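Local coordinates for protein nitrite reductase (Hyphomicrobium denitrificans, PDB 2DV6) that probably reduces nitrite to nitric oxide with electrons delivered by a cytochrome c, using copper ions as cofactors in a hexameric assembly, at residues 29-34 against 65-70; 78-83 against 113-118; 143-148 against 171-176; 166-171 against 186-191. One frame throughout, in Å; residues are numbered along the deposited sequence.

Contact 1 (29-34 against 65-70); sequences FTLRTG and VQVNLV
Asn68 and Thr30 face each other on neighbouring parallel strands, their CA atoms 4.6 Å apart, and their side chains join on one face of the sheet. Followed outward, Asn68 CB lies 3.7 Å from Thr30 OG1; with chi1 at -57° CG stands beside its own backbone N, and from there ND2 donates to Thr30 OG1 at 3.0 Å, the oxygen lying slightly out of the amide plane. The other tip atom, OD1, accepts from Gln66 NE2 on a lone pair in the carbonyl plane, and also bonds Thr99, so the amide is fixed in its rotation. On the opposite face the contacts are apolar: Val65 CG1 comes to the edge of the Phe29 ring, 4.1 Å from CD1, Leu31 CD1 meets Val67 CG1, and Thr33 CG2 presses on Leu69 CD2 at 3.5 Å. Between the faces the ladder is regular; Leu31 N to Asn68 O (2.9 Å, 177° at the hydrogen) is nearly straight. These are strands 27-36 and 64-70 of the N-terminal cupredoxin domain. The chemistry implies a two-sided sheet: an oriented amide beside Tyr315 of a second subunit, and an apolar face where Phe29 packs on Leu57 and Val59.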
loop_
_atom_site.group_PDB
_atom_site.type_symbol
_atom_site.label_atom_id
_atom_site.label_comp_id
_atom_site.label_asym_id
_atom_site.label_seq_id
_atom_site.Cartn_x
_atom_site.Cartn_y
_atom_site.Cartn_z
ATOM N N PHE A 29 -15.917 -7.745 -24.829
ATOM C CA PHE A 29 -15.216 -6.514 -24.463
ATOM C C PHE A 29 -15.413 -6.311 -22.993
ATOM O O PHE A 29 -16.539 -6.427 -22.514
ATOM C CB PHE A 29 -15.795 -5.287 -25.218
ATOM C CG PHE A 29 -15.637 -5.380 -26.709
ATOM C CD1 PHE A 29 -16.699 -5.770 -27.498
ATOM C CD2 PHE A 29 -14.393 -5.186 -27.299
ATOM C CE1 PHE A 29 -16.542 -5.889 -28.863
ATOM C CE2 PHE A 29 -14.219 -5.302 -28.686
ATOM C CZ PHE A 29 -15.283 -5.653 -29.464
ATOM N N THR A 30 -14.324 -6.022 -22.271
ATOM C CA THR A 30 -14.440 -5.675 -20.852
ATOM C C THR A 30 -14.148 -4.191 -20.622
ATOM O O THR A 30 -13.170 -3.690 -21.137
ATOM C CB THR A 30 -13.537 -6.595 -19.968
ATOM O OG1 THR A 30 -13.950 -7.943 -20.178
ATOM C CG2 THR A 30 -13.656 -6.238 -18.475
ATOM N N LEU A 31 -15.041 -3.520 -19.887
ATOM C CA LEU A 31 -14.955 -2.109 -19.556
ATOM C C LEU A 31 -14.980 -1.993 -18.042
ATOM O O LEU A 31 -15.852 -2.558 -17.367
ATOM C CB LEU A 31 -16.169 -1.326 -20.138
ATOM C CG LEU A 31 -16.373 -1.373 -21.666
ATOM C CD1 LEU A 31 -17.669 -0.650 -22.172
ATOM C CD2 LEU A 31 -15.168 -0.817 -22.379
ATOM N N ARG A 32 -14.027 -1.266 -17.495
ATOM C CA ARG A 32 -14.097 -0.904 -16.101
ATOM C C ARG A 32 -14.367 0.591 -16.040
ATOM O O ARG A 32 -13.995 1.315 -16.939
ATOM C CB ARG A 32 -12.813 -1.280 -15.346
ATOM C CG ARG A 32 -11.546 -0.554 -15.782
ATOM C CD ARG A 32 -10.305 -1.028 -14.962
ATOM N NE ARG A 32 -9.063 -0.675 -15.657
ATOM C CZ ARG A 32 -8.324 0.406 -15.399
ATOM N NH1 ARG A 32 -8.672 1.258 -14.434
ATOM N NH2 ARG A 32 -7.219 0.634 -16.118
ATOM N N THR A 33 -15.072 1.041 -15.019
ATOM C CA THR A 33 -15.353 2.469 -14.902
ATOM C C THR A 33 -14.218 3.119 -14.078
ATOM O O THR A 33 -13.601 2.468 -13.234
ATOM C CB THR A 33 -16.743 2.724 -14.261
ATOM O OG1 THR A 33 -16.706 2.349 -12.877
ATOM C CG2 THR A 33 -17.871 1.931 -14.981
ATOM N N GLY A 34 -13.933 4.382 -14.337
ATOM C CA GLY A 34 -12.947 5.088 -13.546
ATOM C C GLY A 34 -12.804 6.553 -13.903
ATOM O O GLY A 34 -13.580 7.094 -14.680
ATOM N N VAL A 65 -22.233 -9.687 -29.585
ATOM C CA VAL A 65 -21.276 -8.817 -28.923
ATOM C C VAL A 65 -21.597 -8.932 -27.461
ATOM O O VAL A 65 -22.749 -8.714 -27.059
ATOM C CB VAL A 65 -21.439 -7.341 -29.390
ATOM C CG1 VAL A 65 -20.576 -6.368 -28.554
ATOM C CG2 VAL A 65 -21.121 -7.216 -30.934
ATOM N N GLN A 66 -20.594 -9.273 -26.663
ATOM C CA GLN A 66 -20.775 -9.375 -25.206
ATOM C C GLN A 66 -19.973 -8.248 -24.570
ATOM O O GLN A 66 -18.815 -8.020 -24.926
ATOM C CB GLN A 66 -20.324 -10.745 -24.660
ATOM C CG GLN A 66 -20.406 -10.872 -23.118
ATOM C CD GLN A 66 -19.896 -12.200 -22.620
ATOM O OE1 GLN A 66 -20.182 -13.224 -23.213
ATOM N NE2 GLN A 66 -19.145 -12.196 -21.519
ATOM N N VAL A 67 -20.607 -7.532 -23.653
ATOM C CA VAL A 67 -19.927 -6.466 -22.929
ATOM C C VAL A 67 -19.937 -6.765 -21.433
ATOM O O VAL A 67 -20.980 -7.043 -20.877
ATOM C CB VAL A 67 -20.569 -5.086 -23.226
ATOM C CG1 VAL A 67 -19.903 -3.975 -22.388
ATOM C CG2 VAL A 67 -20.412 -4.760 -24.750
ATOM N N ASN A 68 -18.754 -6.725 -20.803
ATOM C CA ASN A 68 -18.619 -6.977 -19.368
ATOM C C ASN A 68 -18.311 -5.643 -18.682
ATOM O O ASN A 68 -17.266 -5.058 -18.902
ATOM C CB ASN A 68 -17.450 -7.911 -19.066
ATOM C CG ASN A 68 -17.536 -9.247 -19.770
ATOM O OD1 ASN A 68 -18.630 -9.817 -19.991
ATOM N ND2 ASN A 68 -16.354 -9.798 -20.076
ATOM N N LEU A 69 -19.189 -5.183 -17.816
ATOM C CA LEU A 69 -18.975 -3.914 -17.164
ATOM C C LEU A 69 -18.580 -4.198 -15.725
ATOM O O LEU A 69 -19.319 -4.892 -15.015
ATOM C CB LEU A 69 -20.289 -3.127 -17.182
ATOM C CG LEU A 69 -20.391 -1.627 -16.869
ATOM C CD1 LEU A 69 -21.444 -1.301 -15.797
ATOM C CD2 LEU A 69 -19.085 -0.829 -16.740
ATOM N N VAL A 70 -17.437 -3.661 -15.302
ATOM C CA VAL A 70 -17.010 -3.758 -13.902
ATOM C C VAL A 70 -16.863 -2.356 -13.327
ATOM O O VAL A 70 -16.214 -1.500 -13.912
ATOM C CB VAL A 70 -15.633 -4.520 -13.780
ATOM C CG1 VAL A 70 -15.185 -4.653 -12.309
ATOM C CG2 VAL A 70 -15.702 -5.875 -14.502
#

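Contact 2 (78-83 against 113-118); sequences DVVVDQ and YCSIAG. With CU (copper (II) ion), chain I.
Asp78 reaches Ser115 with both carboxylate oxygens. With chi1 at 62° its CG sits between the backbone N and the carbonyl carbon; OD2 then accepts from Ser115 N at 2.8 Å through its syn lone pair, while OD1 takes the Ser115 OG hydroxyl at 2.6 Å, 20° out of the carboxylate plane. OD1 also forms a salt bridge with Arg87. Were Asp78 an alanine, Ser115 N and OG would probably lose their acceptors and Arg87 its carboxylate, setting the hydroxyl free to turn. A second group of bonds meets sulfur: Asp78 N donates to Cys114 SG at 3.5 Å, and Ile116 N donates to the same atom from within its own loop. Cys114 SG also binds copper, at 2.2 Å. An N-H beside the first histidine ligand and one from the cysteine loop thus both point to the sulfur, as in cupredoxin type 1 copper sites, and probably moderate its negative charge; His77, His119 and Met124 complete the site. Backbone pairing follows beside it, Val80 and Tyr113 forming an antiparallel hydrogen-bonded pair with Val80 N to Tyr113 O at 2.8 Å. Val80 CB lies over the Tyr113 ring in a CH-pi contact, 4.0 Å from the centroid and 22° off the normal. A water in the ring plane links Tyr113 OH to Asp82 OD1.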
loop_
_atom_site.group_PDB
_atom_site.type_symbol
_atom_site.label_atom_id
_atom_site.label_comp_id
_atom_site.label_asym_id
_atom_site.label_seq_id
_atom_site.Cartn_x
_atom_site.Cartn_y
_atom_site.Cartn_z
ATOM N N ASP A 78 -24.225 2.140 -15.477
ATOM C CA ASP A 78 -24.560 1.079 -16.414
ATOM C C ASP A 78 -23.864 1.355 -17.749
ATOM O O ASP A 78 -23.004 2.253 -17.822
ATOM C CB ASP A 78 -26.088 0.849 -16.558
ATOM C CG ASP A 78 -26.855 2.064 -17.096
ATOM O OD1 ASP A 78 -28.128 2.020 -17.049
ATOM O OD2 ASP A 78 -26.231 3.039 -17.598
ATOM N N VAL A 79 -24.213 0.562 -18.768
ATOM C CA VAL A 79 -23.879 0.823 -20.151
ATOM C C VAL A 79 -25.173 0.628 -20.935
ATOM O O VAL A 79 -25.838 -0.398 -20.790
ATOM C CB VAL A 79 -22.921 -0.219 -20.770
ATOM C CG1 VAL A 79 -22.472 0.254 -22.166
ATOM C CG2 VAL A 79 -21.746 -0.461 -19.922
ATOM N N VAL A 80 -25.507 1.600 -21.775
ATOM C CA VAL A 80 -26.659 1.498 -22.652
ATOM C C VAL A 80 -26.147 1.584 -24.075
ATOM O O VAL A 80 -25.318 2.434 -24.377
ATOM C CB VAL A 80 -27.706 2.618 -22.349
ATOM C CG1 VAL A 80 -28.909 2.572 -23.335
ATOM C CG2 VAL A 80 -28.180 2.516 -20.918
ATOM N N VAL A 81 -26.600 0.678 -24.945
ATOM C CA VAL A 81 -26.197 0.777 -26.350
ATOM C C VAL A 81 -27.305 1.440 -27.144
ATOM O O VAL A 81 -28.424 0.911 -27.282
ATOM C CB VAL A 81 -25.708 -0.534 -26.993
ATOM C CG1 VAL A 81 -25.285 -0.268 -28.478
ATOM C CG2 VAL A 81 -24.550 -1.084 -26.202
ATOM N N ASP A 82 -26.940 2.617 -27.656
ATOM C CA ASP A 82 -27.899 3.581 -28.161
ATOM C C ASP A 82 -29.000 3.052 -29.105
ATOM O O ASP A 82 -30.198 3.311 -28.857
ATOM C CB ASP A 82 -27.212 4.789 -28.785
ATOM C CG ASP A 82 -28.192 5.915 -29.068
ATOM O OD1 ASP A 82 -29.250 5.982 -28.379
ATOM O OD2 ASP A 82 -27.909 6.709 -29.989
ATOM N N GLN A 83 -28.677 2.334 -30.169
ATOM C CA GLN A 83 -29.844 2.006 -31.013
ATOM C C GLN A 83 -30.324 0.555 -30.938
ATOM O O GLN A 83 -31.384 0.232 -31.443
ATOM C CB GLN A 83 -29.679 2.547 -32.448
ATOM C CG GLN A 83 -28.854 3.845 -32.464
ATOM C CD GLN A 83 -29.220 4.796 -33.577
ATOM O OE1 GLN A 83 -28.424 5.018 -34.505
ATOM N NE2 GLN A 83 -30.424 5.394 -33.485
ATOM N N TYR A 113 -23.211 4.433 -23.579
ATOM C CA TYR A 113 -23.084 5.520 -22.595
ATOM C C TYR A 113 -23.680 5.070 -21.261
ATOM O O TYR A 113 -24.411 4.069 -21.199
ATOM C CB TYR A 113 -23.785 6.799 -23.097
ATOM C CG TYR A 113 -25.281 6.589 -23.287
ATOM C CD1 TYR A 113 -26.181 6.803 -22.231
ATOM C CD2 TYR A 113 -25.790 6.148 -24.504
ATOM C CE1 TYR A 113 -27.560 6.564 -22.391
ATOM C CE2 TYR A 113 -27.170 5.924 -24.678
ATOM C CZ TYR A 113 -28.027 6.120 -23.622
ATOM O OH TYR A 113 -29.359 5.899 -23.800
ATOM N N CYS A 114 -23.367 5.818 -20.202
ATOM C CA CYS A 114 -23.934 5.550 -18.894
ATOM C C CYS A 114 -25.180 6.409 -18.705
ATOM O O CYS A 114 -25.147 7.606 -19.001
ATOM C CB CYS A 114 -22.917 5.819 -17.780
ATOM S SG CYS A 114 -23.627 5.498 -16.178
ATOM N N SER A 115 -26.257 5.793 -18.204
ATOM C CA SER A 115 -27.563 6.449 -18.141
ATOM C C SER A 115 -27.805 7.060 -16.774
ATOM O O SER A 115 -28.830 7.672 -16.563
ATOM C CB SER A 115 -28.683 5.444 -18.423
ATOM O OG SER A 115 -28.818 4.555 -17.322
ATOM N N ILE A 116 -26.891 6.853 -15.832
ATOM C CA ILE A 116 -26.977 7.511 -14.528
ATOM C C ILE A 116 -26.889 9.046 -14.697
ATOM O O ILE A 116 -26.081 9.568 -15.514
ATOM C CB ILE A 116 -25.917 6.916 -13.556
ATOM C CG1 ILE A 116 -26.078 5.386 -13.451
ATOM C CG2 ILE A 116 -25.937 7.600 -12.188
ATOM C CD1 ILE A 116 -27.547 4.895 -13.178
ATOM N N ALA A 117 -27.744 9.773 -13.964
ATOM C CA ALA A 117 -27.839 11.225 -14.134
ATOM C C ALA A 117 -26.449 11.900 -14.078
ATOM O O ALA A 117 -25.715 11.764 -13.075
ATOM C CB ALA A 117 -28.795 11.855 -13.070
ATOM N N GLY A 118 -26.097 12.604 -15.152
ATOM C CA GLY A 118 -24.869 13.384 -15.200
ATOM C C GLY A 118 -23.691 12.649 -15.801
ATOM O O GLY A 118 -22.779 13.279 -16.338
HETATM CU CU CU I . -22.038 6.011 -14.734
HETATM O O HOH W 1 -30.160 5.257 -26.136
#

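Contact 3 (143-148 against 171-176); sequences ADITRD and VEVKGQ
Gln176 N donates to Ala143 O at 2.8 Å, with 165° at the hydrogen, and approaches 22° out of the carbonyl plane. The same oxygen receives a CA-H...O contact from Gly175 CA at 3.3 Å, so two neighbouring groups of the strand converge on it. Ala143 also donates through its own N to Lys174 O, two residues before Gln176 on the strand, at 2.9 Å. These two bonds make a single bridge between Ala143 and Gly175, whose CA atoms are 4.5 Å apart. A water extends the link: Ile145 N donates to it, and it donates in turn to Gln176 O. The connection after strand 125-131 is thereby pinned to strand 163-178, which begins the second cupredoxin domain; Ile145 and Arg147 both form backbone hydrogen bonds with Val192. Beyond the bridge the side chains meet through methyls. Ile145 has chi1 at 53°, which places CG1 between its backbone N and carbonyl carbon and turns CG2 toward the strand, 3.7 Å from Val173 CG1. Val173 sends its other branch, CG2, to Ala143 CB at 4.1 Å. Gly175 presents only its CA to Ile145 CG2, and a side chain there would run into Ile145 CG1. The loop also braces itself: Asp144 OD1 accepts from Thr146 N at 3.0 Å in an Asx turn, the N-H arriving from above the carboxylate plane.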
loop_
_atom_site.group_PDB
_atom_site.type_symbol
_atom_site.label_atom_id
_atom_site.label_comp_id
_atom_site.label_asym_id
_atom_site.label_seq_id
_atom_site.Cartn_x
_atom_site.Cartn_y
_atom_site.Cartn_z
ATOM N N ALA A 143 4.076 -19.707 -34.282
ATOM C CA ALA A 143 3.723 -20.824 -35.174
ATOM C C ALA A 143 2.349 -21.373 -34.799
ATOM O O ALA A 143 1.915 -21.230 -33.661
ATOM C CB ALA A 143 4.745 -21.903 -35.098
ATOM N N ASP A 144 1.666 -21.979 -35.764
ATOM C CA ASP A 144 0.429 -22.700 -35.491
ATOM C C ASP A 144 0.787 -24.021 -34.819
ATOM O O ASP A 144 1.443 -24.864 -35.414
ATOM C CB ASP A 144 -0.355 -22.933 -36.776
ATOM C CG ASP A 144 -1.619 -23.758 -36.559
ATOM O OD1 ASP A 144 -2.137 -23.876 -35.413
ATOM O OD2 ASP A 144 -2.128 -24.275 -37.572
ATOM N N ILE A 145 0.400 -24.169 -33.558
ATOM C CA ILE A 145 0.723 -25.385 -32.795
ATOM C C ILE A 145 -0.520 -26.245 -32.558
ATOM O O ILE A 145 -0.511 -27.142 -31.729
ATOM C CB ILE A 145 1.490 -25.047 -31.450
ATOM C CG1 ILE A 145 0.745 -24.003 -30.596
ATOM C CG2 ILE A 145 2.937 -24.591 -31.769
ATOM C CD1 ILE A 145 -0.711 -24.393 -30.272
ATOM N N THR A 146 -1.600 -25.992 -33.299
ATOM C CA THR A 146 -2.852 -26.679 -33.035
ATOM C C THR A 146 -2.886 -28.018 -33.751
ATOM O O THR A 146 -2.394 -28.150 -34.860
ATOM C CB THR A 146 -4.076 -25.863 -33.506
ATOM O OG1 THR A 146 -3.945 -25.598 -34.919
ATOM C CG2 THR A 146 -4.180 -24.510 -32.725
ATOM N N ARG A 147 -3.509 -28.997 -33.108
ATOM C CA ARG A 147 -3.779 -30.277 -33.713
ATOM C C ARG A 147 -5.167 -30.172 -34.334
ATOM O O ARG A 147 -6.146 -29.933 -33.618
ATOM C CB ARG A 147 -3.856 -31.311 -32.614
ATOM C CG ARG A 147 -4.029 -32.729 -33.088
ATOM C CD ARG A 147 -2.722 -33.406 -32.784
ATOM N NE ARG A 147 -2.085 -33.637 -34.003
ATOM C CZ ARG A 147 -0.789 -33.837 -34.171
ATOM N NH1 ARG A 147 0.072 -33.746 -33.185
ATOM N NH2 ARG A 147 -0.377 -34.081 -35.402
ATOM N N ASP A 148 -5.246 -30.387 -35.656
ATOM C CA ASP A 148 -6.509 -30.562 -36.384
ATOM C C ASP A 148 -7.242 -31.772 -35.763
ATOM O O ASP A 148 -6.637 -32.814 -35.549
ATOM C CB ASP A 148 -6.169 -30.806 -37.878
ATOM C CG ASP A 148 -7.421 -30.907 -38.778
ATOM O OD1 ASP A 148 -8.470 -31.429 -38.342
ATOM O OD2 ASP A 148 -7.342 -30.470 -39.950
ATOM N N VAL A 171 9.818 -30.746 -29.259
ATOM C CA VAL A 171 10.231 -29.430 -29.733
ATOM C C VAL A 171 9.611 -28.295 -28.915
ATOM O O VAL A 171 8.410 -28.292 -28.680
ATOM C CB VAL A 171 10.087 -29.242 -31.333
ATOM C CG1 VAL A 171 9.432 -30.378 -31.990
ATOM C CG2 VAL A 171 9.393 -27.981 -31.725
ATOM N N GLU A 172 10.465 -27.347 -28.517
ATOM C CA GLU A 172 10.080 -26.092 -27.886
ATOM C C GLU A 172 9.964 -25.003 -28.961
ATOM O O GLU A 172 10.897 -24.752 -29.711
ATOM C CB GLU A 172 11.090 -25.709 -26.786
ATOM C CG GLU A 172 11.371 -26.901 -25.806
ATOM C CD GLU A 172 12.599 -26.697 -24.927
ATOM O OE1 GLU A 172 12.928 -27.612 -24.164
ATOM O OE2 GLU A 172 13.233 -25.621 -24.967
ATOM N N VAL A 173 8.794 -24.369 -29.047
ATOM C CA VAL A 173 8.510 -23.499 -30.159
ATOM C C VAL A 173 7.641 -22.321 -29.698
ATOM O O VAL A 173 6.716 -22.494 -28.897
ATOM C CB VAL A 173 7.796 -24.304 -31.299
ATOM C CG1 VAL A 173 6.531 -24.982 -30.808
ATOM C CG2 VAL A 173 7.502 -23.426 -32.493
ATOM N N LYS A 174 7.940 -21.133 -30.200
ATOM C CA LYS A 174 7.048 -19.992 -30.003
ATOM C C LYS A 174 5.774 -20.213 -30.801
ATOM O O LYS A 174 5.814 -20.221 -32.032
ATOM C CB LYS A 174 7.730 -18.694 -30.437
ATOM C CG LYS A 174 6.827 -17.448 -30.320
ATOM C CD LYS A 174 7.508 -16.320 -31.068
ATOM C CE LYS A 174 6.796 -15.017 -30.870
ATOM N NZ LYS A 174 7.681 -13.933 -31.393
ATOM N N GLY A 175 4.656 -20.391 -30.099
ATOM C CA GLY A 175 3.393 -20.705 -30.730
ATOM C C GLY A 175 2.344 -19.615 -30.579
ATOM O O GLY A 175 2.410 -18.774 -29.645
ATOM N N GLN A 176 1.349 -19.643 -31.475
ATOM C CA GLN A 176 0.196 -18.767 -31.354
ATOM C C GLN A 176 -0.753 -19.278 -30.257
ATOM O O GLN A 176 -1.276 -20.419 -30.341
ATOM C CB GLN A 176 -0.588 -18.679 -32.665
ATOM C CG GLN A 176 -1.816 -17.750 -32.560
ATOM C CD GLN A 176 -2.403 -17.431 -33.921
ATOM O OE1 GLN A 176 -3.561 -17.776 -34.205
ATOM N NE2 GLN A 176 -1.598 -16.801 -34.784
HETATM O O HOH W 2 -1.411 -22.116 -32.539
#

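Contact 4 (166-171 against 186-191); sequences IDLETV and WTFNGK
The beta hairpin of strands 163-178 and 181-188 holds this contact, with the second strand leaving through a type I' turn from Phe188 to Lys191. Across the hairpin Val171 O accepts twice from Thr187, from its backbone N at 2.9 Å and from OG1, also at 2.9 Å; chi1 of 65° sets that hydroxyl between its backbone N and carbonyl carbon. At the turn Asn189 clamps Glu169: Asn189 N donates to Glu169 O at 2.7 Å, and Asn189 OD1 accepts from Glu169 N at 2.8 Å, the donor tilted 21° from the carbonyl plane. With a leucine in place of Asn189, Glu169 N is likely to be left without its side-chain acceptor. On the face of Thr170 and Phe188 the contacts across the strands are between carbons: Thr170 CG2 lies alongside the Phe188 ring, 3.7 Å from CE1, and Leu168 CD1 slants to Phe188 CD1 at 4.1 Å. Phe188 also meets Tyr258 edge-to-face, while Trp186 turns its ring to His219, a ligand of copper. The side-chain oxygens of Thr187 and Asn189 thus extend the backbone pairing at the hairpin end remote from its connection, where the second strand turns away near the copper site.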
loop_
_atom_site.group_PDB
_atom_site.type_symbol
_atom_site.label_atom_id
_atom_site.label_comp_id
_atom_site.label_asym_id
_atom_site.label_seq_id
_atom_site.Cartn_x
_atom_site.Cartn_y
_atom_site.Cartn_z
ATOM N N ILE A 166 7.161 -46.300 -33.417
ATOM C CA ILE A 166 6.679 -44.942 -33.279
ATOM C C ILE A 166 7.841 -43.994 -33.103
ATOM O O ILE A 166 8.777 -44.250 -32.330
ATOM C CB ILE A 166 5.669 -44.813 -32.109
ATOM C CG1 ILE A 166 4.436 -45.653 -32.415
ATOM C CG2 ILE A 166 5.290 -43.340 -31.875
ATOM C CD1 ILE A 166 3.499 -45.873 -31.205
ATOM N N ASP A 167 7.768 -42.887 -33.833
ATOM C CA ASP A 167 8.684 -41.766 -33.682
ATOM C C ASP A 167 7.979 -40.581 -33.027
ATOM O O ASP A 167 6.866 -40.219 -33.438
ATOM C CB ASP A 167 9.178 -41.330 -35.055
ATOM C CG ASP A 167 10.235 -42.286 -35.627
ATOM O OD1 ASP A 167 11.452 -42.110 -35.305
ATOM O OD2 ASP A 167 9.844 -43.179 -36.417
ATOM N N LEU A 168 8.633 -39.991 -32.019
ATOM C CA LEU A 168 8.213 -38.725 -31.408
ATOM C C LEU A 168 9.409 -37.831 -31.353
ATOM O O LEU A 168 10.545 -38.288 -31.104
ATOM C CB LEU A 168 7.693 -38.946 -29.996
ATOM C CG LEU A 168 6.401 -39.752 -29.824
ATOM C CD1 LEU A 168 6.118 -39.906 -28.344
ATOM C CD2 LEU A 168 5.275 -39.037 -30.539
ATOM N N GLU A 169 9.176 -36.555 -31.620
ATOM C CA GLU A 169 10.201 -35.547 -31.462
ATOM C C GLU A 169 9.673 -34.535 -30.440
ATOM O O GLU A 169 8.475 -34.193 -30.496
ATOM C CB GLU A 169 10.400 -34.851 -32.790
ATOM C CG GLU A 169 11.576 -33.966 -32.799
ATOM C CD GLU A 169 11.634 -33.087 -34.059
ATOM O OE1 GLU A 169 12.657 -32.405 -34.212
ATOM O OE2 GLU A 169 10.675 -33.082 -34.877
ATOM N N THR A 170 10.527 -34.066 -29.529
ATOM C CA THR A 170 10.131 -33.036 -28.554
ATOM C C THR A 170 10.710 -31.700 -28.988
ATOM O O THR A 170 11.921 -31.562 -29.172
ATOM C CB THR A 170 10.516 -33.395 -27.107
ATOM O OG1 THR A 170 11.933 -33.642 -27.023
ATOM C CG2 THR A 170 9.776 -34.665 -26.696
ATOM N N VAL A 171 9.818 -30.746 -29.259
ATOM C CA VAL A 171 10.231 -29.430 -29.733
ATOM C C VAL A 171 9.611 -28.295 -28.915
ATOM O O VAL A 171 8.410 -28.292 -28.680
ATOM C CB VAL A 171 10.087 -29.242 -31.333
ATOM C CG1 VAL A 171 9.432 -30.378 -31.990
ATOM C CG2 VAL A 171 9.393 -27.981 -31.725
ATOM N N TRP A 186 5.854 -26.384 -25.475
ATOM C CA TRP A 186 6.728 -27.542 -25.552
ATOM C C TRP A 186 5.839 -28.653 -26.042
ATOM O O TRP A 186 4.758 -28.886 -25.487
ATOM C CB TRP A 186 7.321 -27.908 -24.173
ATOM C CG TRP A 186 8.159 -26.812 -23.521
ATOM C CD1 TRP A 186 8.634 -25.663 -24.098
ATOM C CD2 TRP A 186 8.660 -26.819 -22.181
ATOM N NE1 TRP A 186 9.363 -24.943 -23.180
ATOM C CE2 TRP A 186 9.413 -25.642 -22.003
ATOM C CE3 TRP A 186 8.519 -27.695 -21.103
ATOM C CZ2 TRP A 186 10.030 -25.314 -20.766
ATOM C CZ3 TRP A 186 9.145 -27.371 -19.888
ATOM C CH2 TRP A 186 9.867 -26.195 -19.730
ATOM N N THR A 187 6.275 -29.353 -27.069
ATOM C CA THR A 187 5.341 -30.203 -27.784
ATOM C C THR A 187 5.967 -31.529 -28.162
ATOM O O THR A 187 7.179 -31.649 -28.271
ATOM C CB THR A 187 4.919 -29.552 -29.130
ATOM O OG1 THR A 187 6.080 -29.483 -29.969
ATOM C CG2 THR A 187 4.334 -28.135 -28.937
ATOM N N PHE A 188 5.102 -32.510 -28.394
ATOM C CA PHE A 188 5.446 -33.674 -29.206
ATOM C C PHE A 188 5.119 -33.369 -30.669
ATOM O O PHE A 188 3.965 -33.127 -31.009
ATOM C CB PHE A 188 4.661 -34.905 -28.732
ATOM C CG PHE A 188 5.032 -35.362 -27.348
ATOM C CD1 PHE A 188 6.279 -35.984 -27.108
ATOM C CD2 PHE A 188 4.137 -35.181 -26.280
ATOM C CE1 PHE A 188 6.623 -36.436 -25.818
ATOM C CE2 PHE A 188 4.461 -35.612 -24.991
ATOM C CZ PHE A 188 5.709 -36.234 -24.744
ATOM N N ASN A 189 6.146 -33.364 -31.521
ATOM C CA ASN A 189 5.997 -33.208 -32.987
ATOM C C ASN A 189 5.397 -31.870 -33.378
ATOM O O ASN A 189 4.684 -31.776 -34.381
ATOM C CB ASN A 189 5.192 -34.354 -33.596
ATOM C CG ASN A 189 6.029 -35.645 -33.824
ATOM O OD1 ASN A 189 7.171 -35.792 -33.369
ATOM N ND2 ASN A 189 5.451 -36.562 -34.543
ATOM N N GLY A 190 5.650 -30.840 -32.572
ATOM C CA GLY A 190 5.269 -29.479 -32.958
ATOM C C GLY A 190 3.818 -29.029 -32.789
ATOM O O GLY A 190 3.522 -27.903 -33.120
ATOM N N LYS A 191 2.931 -29.886 -32.260
ATOM C CA LYS A 191 1.507 -29.544 -32.045
ATOM C C LYS A 191 0.959 -30.019 -30.715
ATOM O O LYS A 191 1.576 -30.872 -30.069
ATOM C CB LYS A 191 0.641 -30.140 -33.164
ATOM C CG LYS A 191 1.064 -29.572 -34.501
ATOM C CD LYS A 191 0.279 -30.126 -35.641
ATOM C CE LYS A 191 0.870 -29.520 -36.910
ATOM N NZ LYS A 191 0.753 -30.585 -37.874
#

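In the fold
Along the chain, contacts 1 and 2 close before contacts 3 and 4 open, and the latter two interleave. The first pair belongs to the N-terminal cupredoxin domain: their centres lie 13 Å apart, on two different sheets that meet where Leu69 packs against Val79, with a copper ion at contact 2. The second pair, centres 10 Å apart, shares Val171 and strand 163-178, and the loop at 143-148 packs on the turn at 190-191. Contacts 2 and 4 are separated by 52 Å between centres and fall on opposite sides of the chain's centre. Each pair thus serves a different copper-binding domain, consistent with an electron-transfer module joined to the nitrite reductase body.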